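PDB 3BCI: disulfide bond protein A from Staphylococcus aureus, which probably acts as a thiol-disulfide oxidoreductase of the DsbA type, using a redox-active cysteine pair in oxidative protein folding. Local coordinates for residues K105-L110 / K119-Y124. Numbering follows the deposited sequence.
Sequences KHIKQL and KIIKDY
Ile107 and Ile121 bring helices 100-108 and 114-125 together, their CA atoms 7.5 Å apart, the closest pair of alpha carbons across the two segments. Helix 100-108 supplies the first segment and helix 114-125 the second, and the two segments run roughly antiparallel. No hydrogen bond joins the two segments, which meet through apolar side chains.

Ile107 carries the contact. With CG1 beside the backbone N and anti to the carbonyl carbon (chi1 -66°), and the chain extended beyond it, its CD1 meets Ile120, Ile121 and Tyr124 together. CD1 lies 3.8 Å from Ile120 CG2, 3.9 Å from Ile121 CG1 and 3.8 Å from Tyr124 CE2, meeting the phenol ring obliquely. The other branch, CG2, sits 4.1 Å from both Ile120 CG2 and Ile121 CG1, so both methyls of Ile107 are engaged. At the exposed margin, the extended chain of Lys108 brings CE to 4.2 Å from Ile121 CD1.

The ring's hydroxyl, Tyr124 OH, is hydrogen-bonded to Asp104 OD1 on helix 100-108, one turn before Lys108, which would restrain the phenol there. Phe82 of helix 79-88 also touches Ile107, and Ala70 and Tyr74 of helix 61-74 touch Ile120.

The pair thus forms a helical hairpin, two consecutive helices joined by a short connection and packed through an apolar seam of isoleucines and one tyrosine ring. It belongs to the all-helical domain that DsbA proteins carry inserted in their thioredoxin fold.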
loop_
_atom_site.group_PDB
_atom_site.type_symbol
_atom_site.label_atom_id
_atom_site.label_comp_id
_atom_site.label_asym_id
_atom_site.label_seq_id
_atom_site.Cartn_x
_atom_site.Cartn_y
_atom_site.Cartn_z
ATOM N N LYS A 105 -16.808 -0.392 1.814
ATOM C CA LYS A 105 -17.274 -1.027 0.588
ATOM C C LYS A 105 -16.146 -1.846 -0.036
ATOM O O LYS A 105 -16.351 -2.968 -0.496
ATOM C CB LYS A 105 -17.755 0.038 -0.401
ATOM C CG LYS A 105 -18.185 -0.503 -1.757
ATOM C CD LYS A 105 -18.835 0.585 -2.609
ATOM C CE LYS A 105 -17.849 1.671 -3.013
ATOM N NZ LYS A 105 -16.869 1.180 -4.014
ATOM N N HIS A 106 -14.944 -1.285 -0.051
ATOM C CA HIS A 106 -13.812 -1.999 -0.626
ATOM C C HIS A 106 -13.403 -3.205 0.213
ATOM O O HIS A 106 -13.027 -4.250 -0.323
ATOM C CB HIS A 106 -12.643 -1.036 -0.819
ATOM C CG HIS A 106 -12.744 -0.232 -2.078
ATOM N ND1 HIS A 106 -11.790 -0.283 -3.070
ATOM C CD2 HIS A 106 -13.717 0.595 -2.530
ATOM C CE1 HIS A 106 -12.171 0.478 -4.083
ATOM N NE2 HIS A 106 -13.335 1.022 -3.780
ATOM N N ILE A 107 -13.492 -3.076 1.531
ATOM C CA ILE A 107 -13.145 -4.190 2.403
ATOM C C ILE A 107 -14.125 -5.342 2.159
ATOM O O ILE A 107 -13.728 -6.505 2.081
ATOM C CB ILE A 107 -13.186 -3.765 3.891
ATOM C CG1 ILE A 107 -12.085 -2.730 4.156
ATOM C CG2 ILE A 107 -13.000 -4.987 4.797
ATOM C CD1 ILE A 107 -12.176 -2.042 5.509
ATOM N N LYS A 108 -15.406 -5.019 2.019
ATOM C CA LYS A 108 -16.410 -6.049 1.782
ATOM C C LYS A 108 -16.239 -6.692 0.404
ATOM O O LYS A 108 -16.620 -7.844 0.199
ATOM C CB LYS A 108 -17.819 -5.461 1.929
ATOM C CG LYS A 108 -18.135 -5.000 3.350
ATOM C CD LYS A 108 -19.545 -4.449 3.471
ATOM C CE LYS A 108 -19.847 -4.037 4.903
ATOM N NZ LYS A 108 -21.210 -3.450 5.025
ATOM N N GLN A 109 -15.663 -5.949 -0.538
ATOM C CA GLN A 109 -15.435 -6.476 -1.885
ATOM C C GLN A 109 -14.395 -7.590 -1.878
ATOM O O GLN A 109 -14.247 -8.311 -2.864
ATOM C CB GLN A 109 -14.964 -5.371 -2.836
ATOM C CG GLN A 109 -16.052 -4.420 -3.290
ATOM C CD GLN A 109 -15.509 -3.263 -4.112
ATOM O OE1 GLN A 109 -16.258 -2.379 -4.524
ATOM N NE2 GLN A 109 -14.202 -3.262 -4.353
ATOM N N LEU A 110 -13.661 -7.723 -0.777
ATOM C CA LEU A 110 -12.649 -8.773 -0.676
ATOM C C LEU A 110 -13.310 -10.130 -0.411
ATOM O O LEU A 110 -12.712 -11.184 -0.638
ATOM C CB LEU A 110 -11.660 -8.451 0.446
ATOM C CG LEU A 110 -10.846 -7.163 0.286
ATOM C CD1 LEU A 110 -9.937 -6.978 1.492
ATOM C CD2 LEU A 110 -10.027 -7.228 -0.993
ATOM N N LYS A 119 -13.782 -7.397 11.871
ATOM C CA LYS A 119 -12.570 -7.125 12.644
ATOM C C LYS A 119 -11.710 -6.034 12.001
ATOM O O LYS A 119 -11.184 -5.156 12.684
ATOM C CB LYS A 119 -11.764 -8.419 12.789
ATOM C CG LYS A 119 -10.461 -8.287 13.554
ATOM C CD LYS A 119 -9.824 -9.658 13.761
ATOM C CE LYS A 119 -9.583 -10.372 12.435
ATOM N NZ LYS A 119 -9.051 -11.749 12.635
ATOM N N ILE A 120 -11.576 -6.094 10.681
ATOM C CA ILE A 120 -10.792 -5.113 9.935
ATOM C C ILE A 120 -11.444 -3.733 9.983
ATOM O O ILE A 120 -10.777 -2.727 10.243
ATOM C CB ILE A 120 -10.650 -5.548 8.460
ATOM C CG1 ILE A 120 -9.742 -6.781 8.377
ATOM C CG2 ILE A 120 -10.124 -4.390 7.608
ATOM C CD1 ILE A 120 -9.725 -7.447 7.006
ATOM N N ILE A 121 -12.750 -3.702 9.731
ATOM C CA ILE A 121 -13.527 -2.468 9.719
ATOM C C ILE A 121 -13.479 -1.757 11.069
ATOM O O ILE A 121 -13.322 -0.540 11.131
ATOM C CB ILE A 121 -14.996 -2.770 9.314
ATOM C CG1 ILE A 121 -15.032 -3.243 7.858
ATOM C CG2 ILE A 121 -15.865 -1.545 9.471
ATOM C CD1 ILE A 121 -16.428 -3.586 7.345
ATOM N N LYS A 122 -13.595 -2.514 12.152
ATOM C CA LYS A 122 -13.553 -1.910 13.478
ATOM C C LYS A 122 -12.137 -1.461 13.856
ATOM O O LYS A 122 -11.951 -0.420 14.483
ATOM C CB LYS A 122 -14.093 -2.904 14.513
ATOM C CG LYS A 122 -14.199 -2.355 15.938
ATOM C CD LYS A 122 -12.933 -2.594 16.736
ATOM C CE LYS A 122 -13.129 -2.212 18.194
ATOM N NZ LYS A 122 -11.922 -2.507 19.013
ATOM N N ASP A 123 -11.132 -2.235 13.458
ATOM C CA ASP A 123 -9.756 -1.898 13.800
ATOM C C ASP A 123 -9.260 -0.573 13.216
ATOM O O ASP A 123 -8.686 0.239 13.937
ATOM C CB ASP A 123 -8.817 -3.041 13.387
ATOM C CG ASP A 123 -7.435 -2.931 14.033
ATOM O OD1 ASP A 123 -6.618 -2.093 13.596
ATOM O OD2 ASP A 123 -7.172 -3.686 14.991
ATOM N N TYR A 124 -9.489 -0.336 11.926
ATOM C CA TYR A 124 -9.011 0.902 11.316
ATOM C C TYR A 124 -9.764 2.149 11.765
ATOM O O TYR A 124 -9.306 3.266 11.538
ATOM C CB TYR A 124 -9.011 0.785 9.779
ATOM C CG TYR A 124 -10.244 1.277 9.044
ATOM C CD1 TYR A 124 -10.380 2.619 8.687
ATOM C CD2 TYR A 124 -11.250 0.389 8.654
ATOM C CE1 TYR A 124 -11.488 3.065 7.954
ATOM C CE2 TYR A 124 -12.362 0.823 7.924
ATOM C CZ TYR A 124 -12.474 2.160 7.576
ATOM O OH TYR A 124 -13.565 2.588 6.847
#